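Neurotoxin (Clostridium botulinum, PDB 3N7L) probably binds gangliosides on neuronal membranes through its receptor-binding region, the part of a botulinum neurotoxin that recognises the target cell. Local coordinates at residues 112-117 with 153-158; 144-149 with 213-218; 162-167 with 354-359; 209-214 with 221-226. All blocks are in the same frame, centred on the assembly; numbering follows the deposited sequence.

Contact 1 of 4, residues 112-117 with 153-158; sequences LVFTLK and GNMMIY
The sulfur of Met155 is the atom on which this contact turns: SD lies 3.9 Å from Phe114 CD1 and equally far from Leu116 CD2. It approaches the Phe114 ring in plane, at the edge formed by CD1 and CE1, with SD 5.1 Å from the ring centroid and 90° off the normal. This is a Met-aromatic contact of the edge-on kind, in which the sulfur faces ring hydrogens instead of the pi cloud. A bend at the last torsion of Met155 (chi3 -40°) swings its methyl over to Leu116, where CE and Leu116 CD2 meet tip to tip at 3.8 Å. Farther along, Leu112 CD2 and Ile157 CD1 touch more loosely at 4.4 Å. No hydrogen bond joins the two strands; their axes come no closer than 9.2 Å and run nearly antiparallel, at 158°, so the two strands meet through side chains, across the interior between two facing sheets, as in the jelly-roll sandwich of the concanavalin-like fold. Strand 111-117 sits between strands 102-108 and 122-129 in one sheet, and strand 154-159 between 143-150 and 162-168 in the other, with Ile147 of strand 143-150 also packing on Phe114.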
loop_
_atom_site.group_PDB
_atom_site.type_symbol
_atom_site.label_atom_id
_atom_site.label_comp_id
_atom_site.label_asym_id
_atom_site.label_seq_id
_atom_site.Cartn_x
_atom_site.Cartn_y
_atom_site.Cartn_z
ATOM N N LEU A 112 7.278 -14.056 0.381
ATOM C CA LEU A 112 6.882 -13.975 1.783
ATOM C C LEU A 112 6.461 -15.426 2.008
ATOM O O LEU A 112 5.552 -15.916 1.337
ATOM C CB LEU A 112 5.672 -13.067 1.992
ATOM C CG LEU A 112 5.118 -13.090 3.423
ATOM C CD1 LEU A 112 6.020 -12.278 4.326
ATOM C CD2 LEU A 112 3.708 -12.523 3.454
ATOM N N VAL A 113 7.115 -16.127 2.925
ATOM C CA VAL A 113 6.760 -17.524 3.129
ATOM C C VAL A 113 6.431 -17.938 4.557
ATOM O O VAL A 113 7.073 -17.514 5.525
ATOM C CB VAL A 113 7.856 -18.473 2.512
ATOM C CG1 VAL A 113 9.090 -17.677 2.142
ATOM C CG2 VAL A 113 8.200 -19.601 3.459
ATOM N N PHE A 114 5.378 -18.742 4.664
ATOM C CA PHE A 114 4.916 -19.260 5.940
ATOM C C PHE A 114 5.340 -20.718 5.973
ATOM O O PHE A 114 5.036 -21.487 5.056
ATOM C CB PHE A 114 3.391 -19.142 6.057
ATOM C CG PHE A 114 2.821 -19.842 7.260
ATOM C CD1 PHE A 114 2.318 -21.134 7.157
ATOM C CD2 PHE A 114 2.823 -19.222 8.506
ATOM C CE1 PHE A 114 1.826 -21.805 8.278
ATOM C CE2 PHE A 114 2.330 -19.883 9.634
ATOM C CZ PHE A 114 1.832 -21.177 9.517
ATOM N N THR A 115 6.042 -21.086 7.037
ATOM C CA THR A 115 6.552 -22.441 7.188
ATOM C C THR A 115 6.019 -23.166 8.412
ATOM O O THR A 115 5.981 -22.617 9.508
ATOM C CB THR A 115 8.096 -22.430 7.287
ATOM O OG1 THR A 115 8.641 -21.799 6.125
ATOM C CG2 THR A 115 8.642 -23.853 7.394
ATOM N N LEU A 116 5.611 -24.410 8.201
ATOM C CA LEU A 116 5.124 -25.279 9.265
ATOM C C LEU A 116 6.336 -26.193 9.473
ATOM O O LEU A 116 6.677 -26.979 8.593
ATOM C CB LEU A 116 3.914 -26.074 8.758
ATOM C CG LEU A 116 2.589 -26.051 9.531
ATOM C CD1 LEU A 116 2.359 -24.692 10.175
ATOM C CD2 LEU A 116 1.448 -26.409 8.572
ATOM N N LYS A 117 7.002 -26.074 10.615
ATOM C CA LYS A 117 8.195 -26.878 10.864
ATOM C C LYS A 117 7.977 -28.005 11.872
ATOM O O LYS A 117 7.878 -27.762 13.077
ATOM C CB LYS A 117 9.325 -25.967 11.352
ATOM C CG LYS A 117 10.686 -26.640 11.454
ATOM C CD LYS A 117 11.680 -25.711 12.124
ATOM C CE LYS A 117 13.092 -26.266 12.055
ATOM N NZ LYS A 117 13.563 -26.329 10.647
ATOM N N GLY A 153 -6.456 -30.495 6.928
ATOM C CA GLY A 153 -6.949 -30.019 5.649
ATOM C C GLY A 153 -5.875 -29.291 4.863
ATOM O O GLY A 153 -4.800 -29.839 4.615
ATOM N N ASN A 154 -6.157 -28.051 4.474
ATOM C CA ASN A 154 -5.201 -27.263 3.708
ATOM C C ASN A 154 -4.576 -26.107 4.475
ATOM O O ASN A 154 -5.052 -25.689 5.531
ATOM C CB ASN A 154 -5.847 -26.670 2.457
ATOM C CG ASN A 154 -6.372 -27.718 1.515
ATOM O OD1 ASN A 154 -5.711 -28.718 1.248
ATOM N ND2 ASN A 154 -7.565 -27.485 0.986
ATOM N N MET A 155 -3.498 -25.599 3.890
ATOM C CA MET A 155 -2.742 -24.463 4.393
ATOM C C MET A 155 -3.002 -23.465 3.260
ATOM O O MET A 155 -2.806 -23.806 2.094
ATOM C CB MET A 155 -1.256 -24.824 4.437
ATOM C CG MET A 155 -0.430 -24.117 5.489
ATOM S SD MET A 155 1.353 -24.407 5.274
ATOM C CE MET A 155 1.414 -26.129 4.830
ATOM N N MET A 156 -3.457 -22.258 3.580
ATOM C CA MET A 156 -3.738 -21.267 2.540
ATOM C C MET A 156 -3.230 -19.879 2.912
ATOM O O MET A 156 -3.237 -19.500 4.086
ATOM C CB MET A 156 -5.250 -21.175 2.284
ATOM C CG MET A 156 -5.952 -22.511 2.066
ATOM S SD MET A 156 -7.715 -22.310 1.685
ATOM C CE MET A 156 -8.393 -22.015 3.300
ATOM N N ILE A 157 -2.783 -19.120 1.918
ATOM C CA ILE A 157 -2.318 -17.770 2.195
ATOM C C ILE A 157 -3.042 -16.772 1.308
ATOM O O ILE A 157 -3.176 -16.970 0.101
ATOM C CB ILE A 157 -0.782 -17.616 2.017
ATOM C CG1 ILE A 157 -0.376 -16.186 2.378
ATOM C CG2 ILE A 157 -0.367 -17.922 0.585
ATOM C CD1 ILE A 157 1.111 -15.994 2.530
ATOM N N TYR A 158 -3.537 -15.713 1.939
ATOM C CA TYR A 158 -4.256 -14.655 1.247
ATOM C C TYR A 158 -3.492 -13.343 1.418
ATOM O O TYR A 158 -2.844 -13.115 2.443
ATOM C CB TYR A 158 -5.653 -14.477 1.849
ATOM C CG TYR A 158 -6.550 -15.696 1.808
ATOM C CD1 TYR A 158 -7.613 -15.770 0.902
ATOM C CD2 TYR A 158 -6.377 -16.749 2.715
ATOM C CE1 TYR A 158 -8.490 -16.858 0.900
ATOM C CE2 TYR A 158 -7.250 -17.849 2.724
ATOM C CZ TYR A 158 -8.306 -17.891 1.814
ATOM O OH TYR A 158 -9.196 -18.943 1.835
#

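Contact 2 of 4, residues 144-149 with 213-218; sequences FVTITT and KELDDK
The chain at Glu214 comes within 5.4 Å of Thr148, CA to CA, and runs past strand 144-149 without a single hydrogen bond between the two segments. Thr148 does most of the touching. Thr148 CG2 presses on the carbonyl of Leu215, 3.4 Å from the O atom, and also meets Leu215 CB at 4.2 Å; that buried carbonyl oxygen finds no polar partner in the model. Next to it, Thr148 CB rests 4.0 Å from Glu214 CG. The extended Glu214 chain continues past this point, and its OE1 accepts a hydrogen bond from Asn150 ND2. The segment 213-218 leads from the last strand of the lectin-like domain into helix 217-226, with Asp216 as N-cap, its OD2 accepting from Asp219 N. Ser74 OG, on strand 72-82, hydrogen-bonds both Lys213 O and Leu215 N, holding the passing chain to the sheet. Leu215 CD1 reaches only the fringe of Thr146, 4.5 Å from Thr146 CG2.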
loop_
_atom_site.group_PDB
_atom_site.type_symbol
_atom_site.label_atom_id
_atom_site.label_comp_id
_atom_site.label_asym_id
_atom_site.label_seq_id
_atom_site.Cartn_x
_atom_site.Cartn_y
_atom_site.Cartn_z
ATOM N N PHE A 144 -2.137 -6.621 3.601
ATOM C CA PHE A 144 -2.797 -7.433 4.621
ATOM C C PHE A 144 -2.616 -8.926 4.379
ATOM O O PHE A 144 -3.029 -9.458 3.349
ATOM C CB PHE A 144 -4.285 -7.089 4.662
ATOM C CG PHE A 144 -5.044 -7.778 5.762
ATOM C CD1 PHE A 144 -4.786 -7.481 7.096
ATOM C CD2 PHE A 144 -6.046 -8.696 5.460
ATOM C CE1 PHE A 144 -5.520 -8.086 8.115
ATOM C CE2 PHE A 144 -6.786 -9.307 6.474
ATOM C CZ PHE A 144 -6.523 -9.000 7.803
ATOM N N VAL A 145 -1.998 -9.591 5.349
ATOM C CA VAL A 145 -1.738 -11.016 5.262
ATOM C C VAL A 145 -2.740 -11.831 6.057
ATOM O O VAL A 145 -3.142 -11.449 7.155
ATOM C CB VAL A 145 -0.325 -11.367 5.806
ATOM C CG1 VAL A 145 -0.124 -12.888 5.817
ATOM C CG2 VAL A 145 0.741 -10.699 4.964
ATOM N N THR A 146 -3.152 -12.954 5.490
ATOM C CA THR A 146 -4.052 -13.854 6.194
ATOM C C THR A 146 -3.619 -15.269 5.869
ATOM O O THR A 146 -3.667 -15.696 4.717
ATOM C CB THR A 146 -5.523 -13.686 5.782
ATOM O OG1 THR A 146 -5.932 -12.332 5.998
ATOM C CG2 THR A 146 -6.403 -14.590 6.636
ATOM N N ILE A 147 -3.172 -15.988 6.890
ATOM C CA ILE A 147 -2.738 -17.365 6.705
ATOM C C ILE A 147 -3.728 -18.259 7.435
ATOM O O ILE A 147 -3.964 -18.067 8.622
ATOM C CB ILE A 147 -1.321 -17.577 7.286
ATOM C CG1 ILE A 147 -0.311 -16.748 6.489
ATOM C CG2 ILE A 147 -0.944 -19.062 7.249
ATOM C CD1 ILE A 147 1.058 -16.642 7.146
ATOM N N THR A 148 -4.334 -19.207 6.726
ATOM C CA THR A 148 -5.280 -20.118 7.371
ATOM C C THR A 148 -4.704 -21.531 7.328
ATOM O O THR A 148 -4.134 -21.948 6.321
ATOM C CB THR A 148 -6.686 -20.101 6.699
ATOM O OG1 THR A 148 -6.606 -20.639 5.376
ATOM C CG2 THR A 148 -7.235 -18.678 6.638
ATOM N N THR A 149 -4.835 -22.260 8.427
ATOM C CA THR A 149 -4.294 -23.607 8.490
ATOM C C THR A 149 -5.204 -24.609 9.180
ATOM O O THR A 149 -5.651 -24.391 10.305
ATOM C CB THR A 149 -2.932 -23.634 9.234
ATOM O OG1 THR A 149 -1.959 -22.878 8.501
ATOM C CG2 THR A 149 -2.435 -25.069 9.394
ATOM N N LYS A 213 -9.557 -20.816 14.554
ATOM C CA LYS A 213 -10.402 -21.401 13.522
ATOM C C LYS A 213 -9.824 -21.115 12.149
ATOM O O LYS A 213 -8.908 -20.305 12.007
ATOM C CB LYS A 213 -11.824 -20.836 13.592
ATOM C CG LYS A 213 -11.936 -19.394 13.128
ATOM C CD LYS A 213 -13.387 -18.937 13.048
ATOM C CE LYS A 213 -14.154 -19.699 11.980
ATOM N NZ LYS A 213 -15.542 -19.180 11.830
ATOM N N GLU A 214 -10.376 -21.782 11.140
ATOM C CA GLU A 214 -9.945 -21.607 9.761
ATOM C C GLU A 214 -10.885 -20.575 9.139
ATOM O O GLU A 214 -12.022 -20.894 8.793
ATOM C CB GLU A 214 -10.056 -22.936 9.005
ATOM C CG GLU A 214 -9.273 -23.005 7.697
ATOM C CD GLU A 214 -9.694 -24.173 6.804
ATOM O OE1 GLU A 214 -10.214 -25.188 7.329
ATOM O OE2 GLU A 214 -9.492 -24.078 5.571
ATOM N N LEU A 215 -10.416 -19.335 9.014
ATOM C CA LEU A 215 -11.227 -18.266 8.436
ATOM C C LEU A 215 -11.479 -18.513 6.958
ATOM O O LEU A 215 -10.563 -18.874 6.224
ATOM C CB LEU A 215 -10.522 -16.917 8.587
ATOM C CG LEU A 215 -10.174 -16.398 9.984
ATOM C CD1 LEU A 215 -9.484 -15.046 9.843
ATOM C CD2 LEU A 215 -11.428 -16.267 10.833
ATOM N N ASP A 216 -12.716 -18.321 6.513
ATOM C CA ASP A 216 -13.022 -18.515 5.101
ATOM C C ASP A 216 -12.885 -17.185 4.364
ATOM O O ASP A 216 -12.691 -16.143 4.994
ATOM C CB ASP A 216 -14.430 -19.092 4.930
ATOM C CG ASP A 216 -15.511 -18.187 5.477
ATOM O OD1 ASP A 216 -16.548 -18.718 5.928
ATOM O OD2 ASP A 216 -15.338 -16.951 5.444
ATOM N N ASP A 217 -12.979 -17.227 3.039
ATOM C CA ASP A 217 -12.854 -16.026 2.217
ATOM C C ASP A 217 -13.666 -14.839 2.723
ATOM O O ASP A 217 -13.126 -13.750 2.924
ATOM C CB ASP A 217 -13.256 -16.327 0.769
ATOM C CG ASP A 217 -12.182 -17.083 0.010
ATOM O OD1 ASP A 217 -11.891 -18.247 0.375
ATOM O OD2 ASP A 217 -11.624 -16.509 -0.954
ATOM N N LYS A 218 -14.963 -15.052 2.919
ATOM C CA LYS A 218 -15.845 -13.994 3.396
ATOM C C LYS A 218 -15.348 -13.387 4.705
ATOM O O LYS A 218 -15.205 -12.168 4.813
ATOM C CB LYS A 218 -17.263 -14.537 3.582
ATOM C CG LYS A 218 -18.277 -13.484 3.993
ATOM C CD LYS A 218 -19.684 -14.064 4.051
ATOM C CE LYS A 218 -20.705 -13.002 4.435
ATOM N NZ LYS A 218 -22.095 -13.544 4.436
#

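Contact 3 of 4, residues 162-167 with 354-359; sequences KLIDTI and NTFDYY
At the junction between the lectin-like and trefoil-like parts of the receptor-binding region, a beta-hairpin turn of the trefoil pushes Phe356 against Lys162 and Ile164. The turn is tight: Thr355 N bonds to Tyr358 O at 2.9 Å, Tyr358 N returns to Thr355 O at 3.3 Å, and the backbone angles of Phe356 and Asp357 are those of a type I turn. Phe356 stands at its crest, where chi1 of 173° turns the ring opposite its own N and out toward the other domain. Along one side, Phe356 CD1 lies 3.8 Å from Lys162 CG; farther out, Phe356 CZ is 4.1 Å from Ile164 CD1. Lys162 lends the aliphatic base of its chain, which bends at chi2 (-66°) and carries the ammonium end away. Ile164 belongs to a classic beta bulge, sharing Ile157 as partner with Asp165. The contact is a small surface one, flanked by a salt bridge from Asp357 OD2 to Lys134 NZ; strand 162-168 pairs with strand 154-159, while the turn joins strands 348-354 and 359-366.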
loop_
_atom_site.group_PDB
_atom_site.type_symbol
_atom_site.label_atom_id
_atom_site.label_comp_id
_atom_site.label_asym_id
_atom_site.label_seq_id
_atom_site.Cartn_x
_atom_site.Cartn_y
_atom_site.Cartn_z
ATOM N N LYS A 162 -7.200 -11.671 -1.132
ATOM C CA LYS A 162 -7.200 -12.552 -2.301
ATOM C C LYS A 162 -6.401 -13.830 -2.073
ATOM O O LYS A 162 -5.261 -13.786 -1.616
ATOM C CB LYS A 162 -6.640 -11.816 -3.520
ATOM C CG LYS A 162 -7.436 -10.586 -3.928
ATOM C CD LYS A 162 -8.830 -10.954 -4.434
ATOM C CE LYS A 162 -9.596 -9.719 -4.882
ATOM N NZ LYS A 162 -10.945 -10.075 -5.411
ATOM N N LEU A 163 -7.005 -14.970 -2.394
ATOM C CA LEU A 163 -6.331 -16.250 -2.223
ATOM C C LEU A 163 -5.143 -16.313 -3.166
ATOM O O LEU A 163 -5.292 -16.132 -4.370
ATOM C CB LEU A 163 -7.285 -17.410 -2.520
ATOM C CG LEU A 163 -6.644 -18.802 -2.463
ATOM C CD1 LEU A 163 -6.069 -19.051 -1.070
ATOM C CD2 LEU A 163 -7.674 -19.859 -2.815
ATOM N N ILE A 164 -3.964 -16.574 -2.617
ATOM C CA ILE A 164 -2.754 -16.638 -3.422
ATOM C C ILE A 164 -2.267 -18.065 -3.646
ATOM O O ILE A 164 -1.936 -18.448 -4.767
ATOM C CB ILE A 164 -1.613 -15.832 -2.763
ATOM C CG1 ILE A 164 -1.998 -14.348 -2.689
ATOM C CG2 ILE A 164 -0.314 -16.016 -3.552
ATOM C CD1 ILE A 164 -2.177 -13.695 -4.042
ATOM N N ASP A 165 -2.226 -18.856 -2.583
ATOM C CA ASP A 165 -1.752 -20.225 -2.700
ATOM C C ASP A 165 -2.463 -21.124 -1.692
ATOM O O ASP A 165 -2.983 -20.654 -0.680
ATOM C CB ASP A 165 -0.232 -20.247 -2.486
ATOM C CG ASP A 165 0.405 -21.580 -2.862
ATOM O OD1 ASP A 165 -0.070 -22.235 -3.815
ATOM O OD2 ASP A 165 1.401 -21.959 -2.210
ATOM N N THR A 166 -2.496 -22.416 -1.977
ATOM C CA THR A 166 -3.142 -23.367 -1.089
ATOM C C THR A 166 -2.552 -24.747 -1.304
ATOM O O THR A 166 -2.299 -25.138 -2.437
ATOM C CB THR A 166 -4.664 -23.423 -1.347
ATOM O OG1 THR A 166 -5.206 -24.616 -0.765
ATOM C CG2 THR A 166 -4.956 -23.414 -2.835
ATOM N N ILE A 167 -2.311 -25.469 -0.216
ATOM C CA ILE A 167 -1.772 -26.817 -0.307
ATOM C C ILE A 167 -2.263 -27.682 0.846
ATOM O O ILE A 167 -2.503 -27.198 1.954
ATOM C CB ILE A 167 -0.221 -26.843 -0.298
ATOM C CG1 ILE A 167 0.306 -26.512 1.096
ATOM C CG2 ILE A 167 0.331 -25.841 -1.310
ATOM C CD1 ILE A 167 1.812 -26.651 1.215
ATOM N N ASN A 354 -8.895 1.563 -4.620
ATOM C CA ASN A 354 -7.904 0.559 -4.265
ATOM C C ASN A 354 -8.155 -0.780 -4.940
ATOM O O ASN A 354 -9.295 -1.215 -5.086
ATOM C CB ASN A 354 -7.887 0.364 -2.752
ATOM C CG ASN A 354 -7.640 1.652 -2.004
ATOM O OD1 ASN A 354 -8.146 1.844 -0.898
ATOM N ND2 ASN A 354 -6.849 2.538 -2.590
ATOM N N THR A 355 -7.075 -1.424 -5.360
ATOM C CA THR A 355 -7.164 -2.730 -5.994
ATOM C C THR A 355 -6.082 -3.594 -5.362
ATOM O O THR A 355 -5.280 -3.109 -4.566
ATOM C CB THR A 355 -6.922 -2.644 -7.514
ATOM O OG1 THR A 355 -5.571 -2.234 -7.768
ATOM C CG2 THR A 355 -7.880 -1.639 -8.148
ATOM N N PHE A 356 -6.062 -4.874 -5.704
ATOM C CA PHE A 356 -5.053 -5.759 -5.160
ATOM C C PHE A 356 -3.663 -5.177 -5.414
ATOM O O PHE A 356 -2.809 -5.178 -4.527
ATOM C CB PHE A 356 -5.136 -7.136 -5.823
ATOM C CG PHE A 356 -4.011 -8.057 -5.442
ATOM C CD1 PHE A 356 -4.061 -8.785 -4.257
ATOM C CD2 PHE A 356 -2.876 -8.157 -6.243
ATOM C CE1 PHE A 356 -2.991 -9.601 -3.873
ATOM C CE2 PHE A 356 -1.802 -8.965 -5.871
ATOM C CZ PHE A 356 -1.857 -9.690 -4.684
ATOM N N ASP A 357 -3.452 -4.673 -6.627
ATOM C CA ASP A 357 -2.156 -4.138 -7.030
ATOM C C ASP A 357 -1.745 -2.756 -6.544
ATOM O O ASP A 357 -0.550 -2.452 -6.525
ATOM C CB ASP A 357 -2.029 -4.143 -8.558
ATOM C CG ASP A 357 -1.933 -5.542 -9.140
ATOM O OD1 ASP A 357 -1.212 -6.390 -8.569
ATOM O OD2 ASP A 357 -2.569 -5.784 -10.186
ATOM N N TYR A 358 -2.695 -1.911 -6.156
ATOM C CA TYR A 358 -2.306 -0.571 -5.729
ATOM C C TYR A 358 -3.363 0.254 -5.017
ATOM O O TYR A 358 -4.560 -0.029 -5.095
ATOM C CB TYR A 358 -1.839 0.229 -6.951
ATOM C CG TYR A 358 -2.834 0.185 -8.092
ATOM C CD1 TYR A 358 -2.633 -0.662 -9.187
ATOM C CD2 TYR A 358 -4.011 0.940 -8.050
ATOM C CE1 TYR A 358 -3.582 -0.758 -10.207
ATOM C CE2 TYR A 358 -4.968 0.853 -9.063
ATOM C CZ TYR A 358 -4.747 0.002 -10.137
ATOM O OH TYR A 358 -5.686 -0.093 -11.135
ATOM N N TYR A 359 -2.879 1.289 -4.334
ATOM C CA TYR A 359 -3.710 2.264 -3.635
ATOM C C TYR A 359 -3.773 3.420 -4.628
ATOM O O TYR A 359 -2.740 4.011 -4.962
ATOM C CB TYR A 359 -3.020 2.750 -2.357
ATOM C CG TYR A 359 -2.849 1.677 -1.314
ATOM C CD1 TYR A 359 -3.924 1.277 -0.526
ATOM C CD2 TYR A 359 -1.616 1.047 -1.125
ATOM C CE1 TYR A 359 -3.781 0.273 0.430
ATOM C CE2 TYR A 359 -1.462 0.040 -0.172
ATOM C CZ TYR A 359 -2.551 -0.340 0.599
ATOM O OH TYR A 359 -2.420 -1.332 1.542
#

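Contact 4 of 4, residues 209-214 with 221-226; sequences YIFAKE and NILFNS
Leu223 packs closely on Phe211 and more loosely on Tyr209. Leu223 CD2 lies 3.8 Å from Phe211 CE2 and 4.0 Å from Phe211 CZ, the two side chains arriving from opposite directions. The other methyl, Leu223 CD1, reaches Tyr209 at the ring edge, near its plane, 4.3 Å from CE1. Leu223 holds CG anti to its own N (chi1 -178°), which sends the forked end straight off the helix, one branch to each aromatic. Here helix 217-226, which follows the last strand of the lectin-like domain and leads on toward the trefoil, lies against the outer side of that domain's sheet; Ser76 and Phe144 on neighbouring strands also touch Leu223. Tyr209 is fixed beyond the contact by its hydroxyl, hydrogen-bonded to Gln12 OE1, and by a cation-pi contact with Lys7. Away from the two rings the helix opens to solvent at Ile222 and Asn225, and at Ser226 near the margin of the contact; Ser226 OG donates to Leu223 O at 2.9 Å, with a C=O...OG angle of 117°.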
loop_
_atom_site.group_PDB
_atom_site.type_symbol
_atom_site.label_atom_id
_atom_site.label_comp_id
_atom_site.label_asym_id
_atom_site.label_seq_id
_atom_site.Cartn_x
_atom_site.Cartn_y
_atom_site.Cartn_z
ATOM N N TYR A 209 -3.272 -10.607 14.664
ATOM C CA TYR A 209 -4.280 -11.453 15.298
ATOM C C TYR A 209 -4.081 -12.941 15.015
ATOM O O TYR A 209 -3.480 -13.322 14.014
ATOM C CB TYR A 209 -5.678 -11.097 14.785
ATOM C CG TYR A 209 -6.141 -9.669 14.959
ATOM C CD1 TYR A 209 -7.301 -9.229 14.317
ATOM C CD2 TYR A 209 -5.459 -8.766 15.774
ATOM C CE1 TYR A 209 -7.773 -7.930 14.477
ATOM C CE2 TYR A 209 -5.928 -7.454 15.945
ATOM C CZ TYR A 209 -7.086 -7.050 15.288
ATOM O OH TYR A 209 -7.561 -5.765 15.425
ATOM N N ILE A 210 -4.604 -13.777 15.907
ATOM C CA ILE A 210 -4.574 -15.223 15.723
ATOM C C ILE A 210 -5.954 -15.734 16.136
ATOM O O ILE A 210 -6.458 -15.396 17.213
ATOM C CB ILE A 210 -3.479 -15.918 16.565
ATOM C CG1 ILE A 210 -2.092 -15.526 16.043
ATOM C CG2 ILE A 210 -3.643 -17.437 16.466
ATOM C CD1 ILE A 210 -0.940 -16.206 16.751
ATOM N N PHE A 211 -6.568 -16.525 15.261
ATOM C CA PHE A 211 -7.898 -17.074 15.502
ATOM C C PHE A 211 -7.843 -18.593 15.638
ATOM O O PHE A 211 -7.110 -19.267 14.910
ATOM C CB PHE A 211 -8.828 -16.712 14.342
ATOM C CG PHE A 211 -9.051 -15.237 14.174
ATOM C CD1 PHE A 211 -10.081 -14.596 14.851
ATOM C CD2 PHE A 211 -8.227 -14.487 13.337
ATOM C CE1 PHE A 211 -10.294 -13.227 14.697
ATOM C CE2 PHE A 211 -8.428 -13.120 13.175
ATOM C CZ PHE A 211 -9.463 -12.487 13.856
ATOM N N ALA A 212 -8.631 -19.127 16.566
ATOM C CA ALA A 212 -8.678 -20.564 16.799
ATOM C C ALA A 212 -9.623 -21.232 15.812
ATOM O O ALA A 212 -10.403 -22.103 16.182
ATOM C CB ALA A 212 -9.124 -20.849 18.228
ATOM N N LYS A 213 -9.557 -20.816 14.554
ATOM C CA LYS A 213 -10.402 -21.401 13.522
ATOM C C LYS A 213 -9.824 -21.115 12.149
ATOM O O LYS A 213 -8.908 -20.305 12.007
ATOM C CB LYS A 213 -11.824 -20.836 13.592
ATOM C CG LYS A 213 -11.936 -19.394 13.128
ATOM C CD LYS A 213 -13.387 -18.937 13.048
ATOM C CE LYS A 213 -14.154 -19.699 11.980
ATOM N NZ LYS A 213 -15.542 -19.180 11.830
ATOM N N GLU A 214 -10.376 -21.782 11.140
ATOM C CA GLU A 214 -9.945 -21.607 9.761
ATOM C C GLU A 214 -10.885 -20.575 9.139
ATOM O O GLU A 214 -12.022 -20.894 8.793
ATOM C CB GLU A 214 -10.056 -22.936 9.005
ATOM C CG GLU A 214 -9.273 -23.005 7.697
ATOM C CD GLU A 214 -9.694 -24.173 6.804
ATOM O OE1 GLU A 214 -10.214 -25.188 7.329
ATOM O OE2 GLU A 214 -9.492 -24.078 5.571
ATOM N N ASN A 221 -12.150 -11.243 4.196
ATOM C CA ASN A 221 -12.393 -9.936 3.615
ATOM C C ASN A 221 -13.161 -8.978 4.510
ATOM O O ASN A 221 -12.919 -7.775 4.473
ATOM C CB ASN A 221 -13.066 -10.085 2.256
ATOM C CG ASN A 221 -12.100 -10.573 1.193
ATOM O OD1 ASN A 221 -11.836 -11.769 1.073
ATOM N ND2 ASN A 221 -11.547 -9.641 0.433
ATOM N N ILE A 222 -14.078 -9.499 5.318
ATOM C CA ILE A 222 -14.817 -8.640 6.234
ATOM C C ILE A 222 -13.797 -8.084 7.229
ATOM O O ILE A 222 -13.833 -6.905 7.590
ATOM C CB ILE A 222 -15.919 -9.428 6.988
ATOM C CG1 ILE A 222 -17.092 -9.702 6.042
ATOM C CG2 ILE A 222 -16.394 -8.643 8.208
ATOM C CD1 ILE A 222 -18.229 -10.473 6.678
ATOM N N LEU A 223 -12.876 -8.942 7.661
ATOM C CA LEU A 223 -11.833 -8.529 8.592
ATOM C C LEU A 223 -10.984 -7.462 7.905
ATOM O O LEU A 223 -10.744 -6.388 8.455
ATOM C CB LEU A 223 -10.952 -9.721 8.965
ATOM C CG LEU A 223 -9.835 -9.457 9.975
ATOM C CD1 LEU A 223 -10.432 -8.933 11.274
ATOM C CD2 LEU A 223 -9.056 -10.746 10.225
ATOM N N PHE A 224 -10.540 -7.782 6.696
ATOM C CA PHE A 224 -9.725 -6.892 5.874
ATOM C C PHE A 224 -10.315 -5.475 5.843
ATOM O O PHE A 224 -9.652 -4.495 6.185
ATOM C CB PHE A 224 -9.661 -7.467 4.452
ATOM C CG PHE A 224 -8.885 -6.631 3.476
ATOM C CD1 PHE A 224 -9.357 -6.450 2.180
ATOM C CD2 PHE A 224 -7.658 -6.072 3.825
ATOM C CE1 PHE A 224 -8.619 -5.728 1.241
ATOM C CE2 PHE A 224 -6.911 -5.349 2.895
ATOM C CZ PHE A 224 -7.389 -5.176 1.601
ATOM N N ASN A 225 -11.573 -5.378 5.442
ATOM C CA ASN A 225 -12.239 -4.091 5.347
ATOM C C ASN A 225 -12.475 -3.378 6.680
ATOM O O ASN A 225 -12.321 -2.161 6.768
ATOM C CB ASN A 225 -13.556 -4.267 4.594
ATOM C CG ASN A 225 -13.341 -4.607 3.131
ATOM O OD1 ASN A 225 -14.132 -5.334 2.522
ATOM N ND2 ASN A 225 -12.267 -4.069 2.550
ATOM N N SER A 226 -12.825 -4.130 7.717
ATOM C CA SER A 226 -13.095 -3.538 9.026
ATOM C C SER A 226 -11.880 -2.870 9.669
ATOM O O SER A 226 -12.025 -2.052 10.580
ATOM C CB SER A 226 -13.643 -4.600 9.985
ATOM O OG SER A 226 -12.618 -5.488 10.406
#

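All four contacts reach one antiparallel sheet of the lectin-like domain. Contact 1 uses its inner side, facing the second sheet; contacts 2 and 4 cover its other side with the chain into helix 217-226. Contacts 2 and 4 share Lys213 and Glu214, and their centres are about 6 Å apart; contact 1 lies about 10 Å from contact 2, centre to centre, with backbone bonds between strands 143-150 and 154-159. Contact 3, its centre about 15 Å from those of contacts 1 and 4, continues the sheet through strand 162-168 and is the one reaching the trefoil. Along the chain, segments of contacts 1 and 2 alternate, whereas contact 4 falls between the two segments of contact 3. The sheet thus links sandwich interior, helix 217-226 and domain junction.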